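Local coordinates for p-47 protein (Clostridium botulinum E1 str. 'BoNT E Beluga', PDB 5WIX), which is of unknown function but has a topology like that of bactericidal/permeability-increasing protein, with a tubular lipid-binding (TULIP) domain fold that hints at binding of lipid-like ligands, at residues Phe111-Asp114 against Ile120-Leu123; Tyr171-Leu176 against Asp202-Ile207. All coordinates share one frame; numbering follows the deposited sequence.

Contact 1: Phe111-Asp114 against Ile120-Leu123; sequences FFND and IKEL
I120 meets D114 through its backbone, the carbonyl O lying 3.3 Å from D114 CB beside the turn of a beta hairpin. At K121 the contact passes to the side chain. Its chain, bent at chi2 and chi4, runs alongside N113 and points the same way, with K121 CD 3.5 Å from N113 CG.

E122 forms an antiparallel hydrogen-bonded pair with F112. F112 N donates to E122 O, and E122 N returns a bond to F112 O at 2.9 Å. The second is the more bent, with an N-H...O angle of 137° and the donor above the carbonyl plane. With CG anti to the backbone N (chi1 -179°) and the chain extended beyond it, E122 places its carboxylate near that of D114; E122 OE1 stands 3.9 Å from D114 OD1, the two planes 57° apart.

L123 pairs with F111 at a non-hydrogen-bonded position, on the other face of the sheet. L123 CD1 approaches the F111 ring obliquely, 3.6 Å from F111 CD1, and F192 touches both residues.

Across these residues, two backbone bonds, the F111/L123 pair and the K121 chain alongside N113 make the contact. The neighbouring carboxylates would probably repel each other when both are ionised, which could raise the proton affinity of one; both D114 oxygens have hydrogen-bond partners close by, the one to N117 N weak, which may ease this slightly.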
# COMPACT_ATOMS: atom_id res chain seq x y z
N PHE A 111 -1.15 9.72 15.86
CA PHE A 111 -2.50 9.73 15.32
C PHE A 111 -3.47 10.20 16.39
O PHE A 111 -3.35 9.83 17.56
CB PHE A 111 -2.85 8.34 14.78
CG PHE A 111 -1.88 7.84 13.74
CD1 PHE A 111 -1.87 8.37 12.45
CD2 PHE A 111 -0.94 6.84 14.06
CE1 PHE A 111 -0.95 7.90 11.48
CE2 PHE A 111 -0.03 6.37 13.10
CZ PHE A 111 -0.03 6.90 11.82
N PHE A 112 -4.42 11.05 15.99
CA PHE A 112 -5.41 11.64 16.89
C PHE A 112 -6.82 11.31 16.41
O PHE A 112 -7.21 11.68 15.30
CB PHE A 112 -5.22 13.16 16.97
CG PHE A 112 -4.17 13.61 17.94
CD1 PHE A 112 -4.42 14.63 18.85
CD2 PHE A 112 -2.92 13.01 17.95
CE1 PHE A 112 -3.45 15.05 19.75
CE2 PHE A 112 -1.95 13.41 18.85
CZ PHE A 112 -2.22 14.43 19.75
N ASN A 113 -7.59 10.60 17.23
CA ASN A 113 -8.97 10.29 16.87
C ASN A 113 -9.77 11.57 16.65
O ASN A 113 -9.47 12.61 17.24
CB ASN A 113 -9.64 9.41 17.93
CG ASN A 113 -9.01 8.03 18.03
OD1 ASN A 113 -7.81 7.86 17.79
ND2 ASN A 113 -9.81 7.03 18.38
N ASP A 114 -10.78 11.49 15.80
CA ASP A 114 -11.52 12.67 15.38
C ASP A 114 -12.77 12.93 16.23
O ASP A 114 -13.39 12.00 16.75
CB ASP A 114 -11.92 12.51 13.90
CG ASP A 114 -12.39 13.81 13.29
OD1 ASP A 114 -12.03 14.88 13.82
OD2 ASP A 114 -13.10 13.75 12.26
N ILE A 120 -12.41 7.71 11.70
CA ILE A 120 -11.33 8.33 10.94
C ILE A 120 -10.26 8.83 11.91
O ILE A 120 -10.50 9.79 12.64
CB ILE A 120 -11.84 9.49 10.06
CG1 ILE A 120 -12.60 8.92 8.85
CG2 ILE A 120 -10.69 10.40 9.60
CD1 ILE A 120 -13.08 9.98 7.87
N LYS A 121 -9.10 8.17 11.92
CA LYS A 121 -8.00 8.62 12.77
C LYS A 121 -7.14 9.62 11.99
O LYS A 121 -6.98 9.51 10.78
CB LYS A 121 -7.16 7.42 13.25
CG LYS A 121 -7.99 6.24 13.78
CD LYS A 121 -9.00 6.64 14.86
CE LYS A 121 -9.66 5.44 15.52
NZ LYS A 121 -8.73 4.63 16.35
N GLU A 122 -6.60 10.61 12.70
CA GLU A 122 -6.02 11.79 12.06
C GLU A 122 -4.57 12.06 12.48
O GLU A 122 -4.25 12.07 13.67
CB GLU A 122 -6.90 13.00 12.36
CG GLU A 122 -6.43 14.29 11.75
CD GLU A 122 -7.43 15.42 11.95
OE1 GLU A 122 -8.65 15.14 11.94
OE2 GLU A 122 -6.99 16.57 12.13
N LEU A 123 -3.69 12.26 11.51
CA LEU A 123 -2.27 12.41 11.81
C LEU A 123 -1.86 13.88 11.93
O LEU A 123 -1.92 14.64 10.96
CB LEU A 123 -1.42 11.71 10.75
CG LEU A 123 0.08 11.75 11.05
CD1 LEU A 123 0.37 11.24 12.44
CD2 LEU A 123 0.87 10.96 10.03

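Contact 2: Tyr171-Leu176 against Asp202-Ile207; sequences YIFASL and DGYLCI
Y171 lies over one face of the F173 ring, its CD2 3.6 Å above the plane and offset toward the rim, and F173 CE1 in turn lies at the edge of the Y171 ring, in its plane. The Y204 hydroxyl comes to the F173 ring at an oblique position, Y204 OH lying 3.6 Å from F173 CD1. F125 adds an edge-to-face contact with F173, and the Y204 ring meets that of W409.

F173 and Y204 reach toward each other from their two backbones, and their side chains cross at about a right angle. Y204 CG stands between its backbone N and carbonyl carbon (chi1 58°), a setting that sends the long side chain across to F173 and leaves the hydroxyl end to do the touching. V34 of helix 31-42 packs against both residues.

Farther along, L176 extends from strand 174-177 with CG anti to the backbone N (chi1 -172°), and its CD1 comes within 4.4 Å of C206 SG. V407 touches L176 and W409 touches C206, both from strand 407-409.

No hydrogen bond joins 171-176 to 202-207, although 173-176 and 204-206 run within 20° of each other. They belong to different sheets, so the contact is side-chain packing: strand 203-210 lies in a six-stranded antiparallel sheet in which strands from near both ends of the chain join three from its middle. Strand 174-177 belongs to a larger, curled antiparallel sheet packed with helix 31-42, as in TULIP domains, and the six-stranded sheet it meets may correspond to the central sheet of BPI.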
# COMPACT_ATOMS: atom_id res chain seq x y z
N TYR A 171 -2.47 21.23 11.95
CA TYR A 171 -2.29 20.78 10.58
C TYR A 171 -2.42 19.27 10.44
O TYR A 171 -1.85 18.51 11.23
CB TYR A 171 -0.95 21.21 10.01
CG TYR A 171 -0.83 20.79 8.57
CD1 TYR A 171 -1.72 21.29 7.63
CD2 TYR A 171 0.12 19.86 8.16
CE1 TYR A 171 -1.65 20.89 6.31
CE2 TYR A 171 0.21 19.47 6.84
CZ TYR A 171 -0.69 19.99 5.91
OH TYR A 171 -0.65 19.61 4.59
N ILE A 172 -3.15 18.86 9.41
CA ILE A 172 -3.45 17.45 9.18
C ILE A 172 -2.55 16.84 8.13
O ILE A 172 -2.76 17.04 6.93
CB ILE A 172 -4.88 17.26 8.71
CG1 ILE A 172 -5.83 18.13 9.52
CG2 ILE A 172 -5.24 15.80 8.77
CD1 ILE A 172 -7.25 18.17 8.96
N PHE A 173 -1.56 16.07 8.56
CA PHE A 173 -0.60 15.48 7.64
C PHE A 173 -1.20 14.37 6.78
O PHE A 173 -0.75 14.13 5.66
CB PHE A 173 0.60 14.94 8.40
CG PHE A 173 1.56 16.00 8.84
CD1 PHE A 173 2.22 16.78 7.91
CD2 PHE A 173 1.81 16.21 10.19
CE1 PHE A 173 3.09 17.75 8.31
CE2 PHE A 173 2.69 17.17 10.60
CZ PHE A 173 3.33 17.95 9.66
N ALA A 174 -2.20 13.69 7.31
CA ALA A 174 -2.89 12.64 6.57
C ALA A 174 -4.15 12.22 7.30
O ALA A 174 -4.17 12.15 8.53
CB ALA A 174 -1.98 11.44 6.38
N SER A 175 -5.20 11.96 6.53
CA SER A 175 -6.39 11.35 7.09
C SER A 175 -6.26 9.86 6.90
O SER A 175 -5.86 9.38 5.83
CB SER A 175 -7.66 11.89 6.44
OG SER A 175 -7.78 11.45 5.10
N LEU A 176 -6.55 9.11 7.96
CA LEU A 176 -6.53 7.67 7.88
C LEU A 176 -7.90 7.11 8.25
O LEU A 176 -8.43 7.41 9.32
CB LEU A 176 -5.46 7.09 8.78
CG LEU A 176 -5.29 5.59 8.57
CD1 LEU A 176 -3.84 5.16 8.77
CD2 LEU A 176 -6.23 4.80 9.47
N ASP A 202 13.40 12.86 -0.34
CA ASP A 202 12.74 11.84 0.47
C ASP A 202 11.24 11.95 0.58
O ASP A 202 10.64 12.97 0.24
CB ASP A 202 13.31 11.86 1.88
CG ASP A 202 13.60 13.30 2.39
OD1 ASP A 202 13.61 14.26 1.56
OD2 ASP A 202 13.82 13.46 3.63
N GLY A 203 10.65 10.86 1.03
CA GLY A 203 9.24 10.81 1.32
C GLY A 203 9.04 10.09 2.63
O GLY A 203 9.68 9.07 2.88
N TYR A 204 8.18 10.63 3.47
CA TYR A 204 7.82 9.92 4.68
C TYR A 204 6.63 9.07 4.41
O TYR A 204 6.06 9.11 3.32
CB TYR A 204 7.51 10.85 5.84
CG TYR A 204 6.41 11.86 5.64
CD1 TYR A 204 5.08 11.46 5.50
CD2 TYR A 204 6.69 13.22 5.66
CE1 TYR A 204 4.08 12.39 5.34
CE2 TYR A 204 5.69 14.15 5.51
CZ TYR A 204 4.39 13.74 5.35
OH TYR A 204 3.39 14.68 5.20
N LEU A 205 6.21 8.33 5.42
CA LEU A 205 5.34 7.23 5.14
C LEU A 205 4.76 6.54 6.35
O LEU A 205 5.21 6.71 7.46
CB LEU A 205 6.11 6.24 4.29
CG LEU A 205 7.50 5.75 4.63
CD1 LEU A 205 7.46 4.43 5.37
CD2 LEU A 205 8.20 5.61 3.33
N CYS A 206 3.73 5.75 6.10
CA CYS A 206 2.91 5.18 7.15
C CYS A 206 2.63 3.69 6.89
O CYS A 206 2.18 3.31 5.81
CB CYS A 206 1.62 6.00 7.25
SG CYS A 206 0.55 5.48 8.55
N ILE A 207 2.92 2.85 7.88
CA ILE A 207 2.90 1.40 7.71
C ILE A 207 1.74 0.72 8.47
O ILE A 207 1.45 1.11 9.60
CB ILE A 207 4.24 0.79 8.19
CG1 ILE A 207 5.30 1.86 8.40
CG2 ILE A 207 4.79 -0.17 7.18
CD1 ILE A 207 6.62 1.26 8.84

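In the fold
Contact 1 is a surface hairpin within one curled sheet, whereas contact 2 is wholly buried and bridges that sheet to the six-stranded one. The chemistry follows the setting: mainly backbone hydrogen bonds and charged side chains in the first, apolar and aromatic packing in the second. Their centres are 12 Å apart, and they are joined through neighbouring strands 120-125 and 174-177, where L123 O probably accepts a hydrogen bond from F173 N at 2.8 Å. F111 also spans the two, its CZ lying 3.6 Å from C206 SG, so the F111/L123 end of that hairpin face runs into the packing between the sheets.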